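Local atomic coordinates of 3'3'-cGAMP-specific phosphodiesterase 3 (Vibrio cholerae O1 biovar El Tor str. N16961, PDB entry 5Z7C), a protein that is a bacterial member of the HD-domain family and holds two HD-type regions in a single, predominantly helical chain. Residues F69-L74 with E165-G170; L174-N179 with E185-E190. The protein carries 2 engineered substitutions. One frame throughout, in Å; residues are numbered along the deposited sequence.

Contact 1: residues F69-L74 with E165-G170; sequences FFTLLL and EAVAQG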
loop_
_atom_site.group_PDB
_atom_site.type_symbol
_atom_site.label_atom_id
_atom_site.label_comp_id
_atom_site.label_asym_id
_atom_site.label_seq_id
_atom_site.Cartn_x
_atom_site.Cartn_y
_atom_site.Cartn_z
ATOM N N PHE A 69 10.637 -14.045 -0.555
ATOM C CA PHE A 69 9.949 -13.324 -1.590
ATOM C C PHE A 69 8.990 -12.361 -0.982
ATOM O O PHE A 69 8.862 -11.248 -1.397
ATOM C CB PHE A 69 9.179 -14.351 -2.393
ATOM C CG PHE A 69 8.378 -13.796 -3.503
ATOM C CD1 PHE A 69 8.960 -13.406 -4.638
ATOM C CD2 PHE A 69 7.038 -13.722 -3.409
ATOM C CE1 PHE A 69 8.235 -12.918 -5.627
ATOM C CE2 PHE A 69 6.326 -13.233 -4.395
ATOM C CZ PHE A 69 6.925 -12.830 -5.513
ATOM N N PHE A 70 8.244 -12.847 -0.027
ATOM C CA PHE A 70 7.330 -12.037 0.711
ATOM C C PHE A 70 7.954 -11.018 1.643
ATOM O O PHE A 70 7.476 -9.920 1.745
ATOM C CB PHE A 70 6.228 -12.891 1.298
ATOM C CG PHE A 70 5.354 -13.489 0.249
ATOM C CD1 PHE A 70 4.570 -12.706 -0.523
ATOM C CD2 PHE A 70 5.359 -14.821 0.004
ATOM C CE1 PHE A 70 3.808 -13.240 -1.481
ATOM C CE2 PHE A 70 4.586 -15.340 -0.962
ATOM C CZ PHE A 70 3.820 -14.550 -1.700
ATOM N N THR A 71 9.057 -11.363 2.276
ATOM C CA THR A 71 9.691 -10.446 3.178
ATOM C C THR A 71 10.053 -9.252 2.352
ATOM O O THR A 71 9.866 -8.144 2.773
ATOM C CB THR A 71 10.954 -11.060 3.771
ATOM O OG1 THR A 71 10.595 -12.038 4.720
ATOM C CG2 THR A 71 11.754 -10.070 4.488
ATOM N N LEU A 72 10.574 -9.479 1.169
ATOM C CA LEU A 72 10.998 -8.387 0.336
ATOM C C LEU A 72 9.870 -7.497 -0.071
ATOM O O LEU A 72 10.011 -6.313 -0.115
ATOM C CB LEU A 72 11.661 -8.910 -0.915
ATOM C CG LEU A 72 13.014 -9.558 -0.738
ATOM C CD1 LEU A 72 13.306 -10.409 -1.896
ATOM C CD2 LEU A 72 14.069 -8.522 -0.607
ATOM N N LEU A 73 8.765 -8.089 -0.455
ATOM C CA LEU A 73 7.583 -7.370 -0.861
ATOM C C LEU A 73 6.931 -6.584 0.243
ATOM O O LEU A 73 6.439 -5.522 0.042
ATOM C CB LEU A 73 6.592 -8.348 -1.465
ATOM C CG LEU A 73 6.915 -9.081 -2.751
ATOM C CD1 LEU A 73 5.894 -10.065 -3.071
ATOM C CD2 LEU A 73 7.051 -8.147 -3.863
ATOM N N LEU A 74 6.948 -7.132 1.425
ATOM C CA LEU A 74 6.241 -6.591 2.548
ATOM C C LEU A 74 7.093 -5.833 3.529
ATOM O O LEU A 74 6.679 -5.625 4.635
ATOM C CB LEU A 74 5.589 -7.712 3.304
ATOM C CG LEU A 74 4.383 -8.360 2.677
ATOM C CD1 LEU A 74 3.962 -9.454 3.563
ATOM C CD2 LEU A 74 3.312 -7.364 2.563
ATOM N N GLU A 165 6.631 -16.989 10.621
ATOM C CA GLU A 165 7.312 -16.182 11.597
ATOM C C GLU A 165 8.632 -15.710 11.075
ATOM O O GLU A 165 9.134 -14.698 11.491
ATOM C CB GLU A 165 7.515 -16.969 12.876
ATOM C CG GLU A 165 7.933 -16.135 14.038
ATOM C CD GLU A 165 6.909 -15.123 14.421
ATOM O OE1 GLU A 165 5.718 -15.389 14.254
ATOM O OE2 GLU A 165 7.286 -14.057 14.907
ATOM N N ALA A 166 9.210 -16.478 10.191
ATOM C CA ALA A 166 10.444 -16.100 9.600
ATOM C C ALA A 166 10.249 -14.862 8.797
ATOM O O ALA A 166 11.083 -14.003 8.788
ATOM C CB ALA A 166 10.916 -17.174 8.760
ATOM N N VAL A 167 9.156 -14.789 8.071
ATOM C CA VAL A 167 8.863 -13.601 7.304
ATOM C C VAL A 167 8.632 -12.421 8.198
ATOM O O VAL A 167 9.108 -11.359 7.953
ATOM C CB VAL A 167 7.625 -13.795 6.434
ATOM C CG1 VAL A 167 7.335 -12.571 5.659
ATOM C CG2 VAL A 167 7.847 -14.884 5.499
ATOM N N ALA A 168 7.857 -12.613 9.231
ATOM C CA ALA A 168 7.567 -11.550 10.142
ATOM C C ALA A 168 8.833 -11.135 10.801
ATOM O O ALA A 168 9.106 -9.974 10.983
ATOM C CB ALA A 168 6.633 -12.031 11.153
ATOM N N GLN A 169 9.615 -12.113 11.163
ATOM C CA GLN A 169 10.864 -11.832 11.760
ATOM C C GLN A 169 11.660 -11.732 10.546
ATOM O O GLN A 169 11.817 -12.707 9.849
ATOM C CB GLN A 169 11.294 -13.051 12.515
ATOM C CG GLN A 169 12.516 -12.854 13.282
ATOM C CD GLN A 169 12.253 -12.074 14.512
ATOM O OE1 GLN A 169 11.191 -12.195 15.097
ATOM N NE2 GLN A 169 13.209 -11.251 14.916
ATOM N N GLY A 170 12.101 -10.554 10.224
ATOM C CA GLY A 170 12.807 -10.401 8.993
ATOM C C GLY A 170 12.097 -9.375 8.212
ATOM O O GLY A 170 12.480 -9.071 7.124
#

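Contact 2: residues L174-N179 with E185-E190; sequences LDEHWN and EQRKGE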
loop_
_atom_site.group_PDB
_atom_site.type_symbol
_atom_site.label_atom_id
_atom_site.label_comp_id
_atom_site.label_asym_id
_atom_site.label_seq_id
_atom_site.Cartn_x
_atom_site.Cartn_y
_atom_site.Cartn_z
ATOM N N LEU A 174 14.625 -5.547 9.801
ATOM C CA LEU A 174 15.063 -5.018 8.552
ATOM C C LEU A 174 16.149 -4.030 8.810
ATOM O O LEU A 174 17.090 -3.940 8.079
ATOM C CB LEU A 174 13.901 -4.312 7.901
ATOM C CG LEU A 174 14.080 -3.589 6.588
ATOM C CD1 LEU A 174 14.456 -4.554 5.555
ATOM C CD2 LEU A 174 12.873 -2.892 6.184
ATOM N N ASP A 175 16.010 -3.276 9.874
ATOM C CA ASP A 175 16.842 -2.122 10.097
ATOM C C ASP A 175 18.002 -2.375 11.027
ATOM O O ASP A 175 18.663 -1.469 11.461
ATOM C CB ASP A 175 15.998 -0.968 10.564
ATOM C CG ASP A 175 15.242 -0.335 9.448
ATOM O OD1 ASP A 175 15.870 0.094 8.487
ATOM O OD2 ASP A 175 14.016 -0.265 9.509
ATOM N N GLU A 176 18.244 -3.627 11.320
ATOM C CA GLU A 176 19.445 -4.004 11.974
ATOM C C GLU A 176 20.588 -3.895 11.010
ATOM O O GLU A 176 20.417 -3.917 9.818
ATOM C CB GLU A 176 19.328 -5.396 12.521
ATOM C CG GLU A 176 18.051 -5.633 13.255
ATOM C CD GLU A 176 18.057 -5.126 14.669
ATOM O OE1 GLU A 176 18.822 -4.220 14.968
ATOM O OE2 GLU A 176 17.283 -5.623 15.480
ATOM N N HIS A 177 21.779 -3.762 11.563
ATOM C CA HIS A 177 22.975 -3.501 10.812
ATOM C C HIS A 177 23.962 -4.537 11.226
ATOM O O HIS A 177 23.909 -5.042 12.321
ATOM C CB HIS A 177 23.521 -2.148 11.181
ATOM C CG HIS A 177 22.795 -1.010 10.554
ATOM N ND1 HIS A 177 21.861 -1.184 9.569
ATOM C CD2 HIS A 177 22.879 0.317 10.759
ATOM C CE1 HIS A 177 21.391 -0.012 9.199
ATOM N NE2 HIS A 177 21.992 0.916 9.909
ATOM N N TRP A 178 24.895 -4.825 10.349
ATOM C CA TRP A 178 25.814 -5.916 10.536
ATOM C C TRP A 178 26.633 -5.712 11.771
ATOM O O TRP A 178 26.866 -6.635 12.524
ATOM C CB TRP A 178 26.726 -5.964 9.340
ATOM C CG TRP A 178 27.611 -7.096 9.325
ATOM C CD1 TRP A 178 28.947 -7.062 9.334
ATOM C CD2 TRP A 178 27.245 -8.465 9.273
ATOM N NE1 TRP A 178 29.450 -8.315 9.307
ATOM C CE2 TRP A 178 28.415 -9.203 9.264
ATOM C CE3 TRP A 178 26.038 -9.140 9.241
ATOM C CZ2 TRP A 178 28.423 -10.571 9.220
ATOM C CZ3 TRP A 178 26.053 -10.491 9.205
ATOM C CH2 TRP A 178 27.228 -11.194 9.192
ATOM N N ASN A 179 26.991 -4.463 12.004
ATOM C CA ASN A 179 27.898 -4.067 13.057
ATOM C C ASN A 179 27.259 -3.883 14.412
ATOM O O ASN A 179 27.905 -3.478 15.342
ATOM C CB ASN A 179 28.656 -2.822 12.661
ATOM C CG ASN A 179 27.799 -1.622 12.597
ATOM O OD1 ASN A 179 26.675 -1.622 13.056
ATOM N ND2 ASN A 179 28.322 -0.576 12.012
ATOM N N GLU A 185 16.900 -3.588 17.920
ATOM C CA GLU A 185 17.511 -4.454 18.898
ATOM C C GLU A 185 19.019 -4.474 18.927
ATOM O O GLU A 185 19.597 -5.130 19.765
ATOM C CB GLU A 185 17.023 -5.868 18.705
ATOM C CG GLU A 185 15.676 -6.143 19.235
ATOM C CD GLU A 185 15.211 -7.493 18.825
ATOM O OE1 GLU A 185 15.364 -7.828 17.649
ATOM O OE2 GLU A 185 14.699 -8.232 19.667
ATOM N N GLN A 186 19.658 -3.778 18.017
ATOM C CA GLN A 186 21.086 -3.776 17.999
ATOM C C GLN A 186 21.687 -5.163 17.857
ATOM O O GLN A 186 22.646 -5.497 18.514
ATOM C CB GLN A 186 21.572 -3.126 19.261
ATOM C CG GLN A 186 21.592 -1.642 19.175
ATOM C CD GLN A 186 20.258 -1.040 19.460
ATOM O OE1 GLN A 186 19.591 -1.412 20.409
ATOM N NE2 GLN A 186 19.858 -0.097 18.642
ATOM N N ARG A 187 21.100 -5.962 16.988
ATOM C CA ARG A 187 21.636 -7.242 16.606
ATOM C C ARG A 187 22.812 -7.061 15.709
ATOM O O ARG A 187 22.865 -6.120 14.942
ATOM C CB ARG A 187 20.606 -8.018 15.834
ATOM C CG ARG A 187 19.516 -8.576 16.650
ATOM C CD ARG A 187 18.549 -9.263 15.770
ATOM N NE ARG A 187 17.363 -9.612 16.498
ATOM C CZ ARG A 187 17.198 -10.766 17.104
ATOM N NH1 ARG A 187 18.145 -11.669 17.040
ATOM N NH2 ARG A 187 16.092 -11.021 17.765
ATOM N N LYS A 188 23.773 -7.976 15.793
ATOM C CA LYS A 188 24.976 -7.892 14.971
ATOM C C LYS A 188 25.310 -9.223 14.302
ATOM O O LYS A 188 25.109 -10.289 14.882
ATOM C CB LYS A 188 26.165 -7.415 15.810
ATOM C CG LYS A 188 26.083 -7.800 17.278
ATOM C CD LYS A 188 27.118 -7.054 18.103
ATOM C CE LYS A 188 26.899 -5.552 18.038
ATOM N NZ LYS A 188 28.089 -4.796 18.516
ATOM N N GLY A 189 25.840 -9.141 13.086
ATOM C CA GLY A 189 26.274 -10.315 12.353
ATOM C C GLY A 189 25.148 -11.247 11.957
ATOM O O GLY A 189 24.214 -10.853 11.258
ATOM N N GLU A 190 25.242 -12.493 12.406
ATOM C CA GLU A 190 24.275 -13.484 12.078
ATOM C C GLU A 190 23.223 -13.628 13.133
ATOM O O GLU A 190 22.425 -14.539 13.106
ATOM C CB GLU A 190 24.981 -14.789 11.802
ATOM C CG GLU A 190 25.976 -14.644 10.700
ATOM C CD GLU A 190 26.599 -15.932 10.298
ATOM O OE1 GLU A 190 25.889 -16.831 9.858
ATOM O OE2 GLU A 190 27.818 -16.045 10.395
#

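Contact 1: residues F69-L74 with E165-G170
Thr71 and Val167 bring their CA atoms to 5.3 Å, the closest pair of CA atoms between segment 69-74, at the end of helix 62-73, and segment 165-170, which carries the short helix 165-168. Their side chains slide past each other in opposite directions, and no hydrogen bond joins the two segments. The nearest side-chain pair is Thr71 OG1 and Val167 CG1, at 3.4 Å. That hydroxyl lies alongside the valine, for Val167 CA is only 3.5 Å from Thr71 OG1 and Val167 CG2 is 4.0 Å from it. Rotation about the first bond explains the position: with OG1 beside the backbone N (chi1 -74°), the hydroxyl turns back along its own helix and bonds to the carbonyl O of Asp67. The polar end of Thr71 is therefore satisfied one turn earlier, although an aliphatic side chain packs against it.

The HD fold is built from packed helices, and segment 165-170 belongs to the first HD domain of the chain. All four touching residues are buried. Val167 CG1 continues toward the backbone of Phe70, whose C atom is 4.4 Å away. The Phe70 ring itself leads off from the contact, has Phe69 CD2 over one face, and meets Phe163, His66, Leu22 and Met26. On the other flank the Thr71 methyl, CG2, points at Gly170 O; the spacing is doubtful, because the backbone from Ala166 to Gln169 clashes with itself in the model. Within segment 69-74, Leu74 N bonds to Phe70 O at 2.9 Å.

Contact 2: residues L174-N179 with E185-E190
Glu176 reaches over to the 185-190 loop with its carboxylate, and this hydrogen bonding is the first tie between the segments. Its chain bends at chi2 (-81°), and Glu185 N donates to OE2 on the syn side at 3.2 Å, with an N-H...O angle of 144°. The second tie is between backbones: Gly189 N donates to Trp178 O at 2.8 Å, in the carbonyl plane and on a lone pair. Lys188 NZ adds a weak bond to Asn179 O.

Among the charged groups, Arg187 NE forms a salt bridge with Glu185 OE1, which is 2.9 Å away and met from above the carboxylate plane. Glu176 OE2 lies near the edge of the same guanidinium, 4.1 Å from Arg187 NE and so beyond a salt bridge.

The nonpolar part is a CH-pi contact, with Gly189 CA over the six-membered ring of Trp178; the fit is overtight in the model, so its exact spacing is doubtful. The Trp178 side chain also touches Arg197 of helix 194-211.

Glu176 OE2 and Glu185 OE1, in nearly coplanar carboxylates, are 3.6 Å apart; Arg187 probably offsets their mutual repulsion and favours the charged form of the buried Glu176.

How the contacts relate
The two contacts follow each other in series: contact 1 closes at Gly170, and contact 2 opens at Leu174, with three residues between them. Their centres are 16 Å apart, on the same side of the chain's centre. Contact 1 is buried and joins helix 62-73 to helix 165-168, whereas contact 2 lies at the surface, 26 Å from the chain's centre, within the loop running from helix 165-168 to helix 194-211. They meet by packing, Gln169 NE2 being 4.1 Å from Arg187 NH2. Segments 165-170, 174-179 and 185-190 all belong to the same HD domain, which here runs from a short helix whose inner side packs on helix 62-73 out to a loop folded on itself.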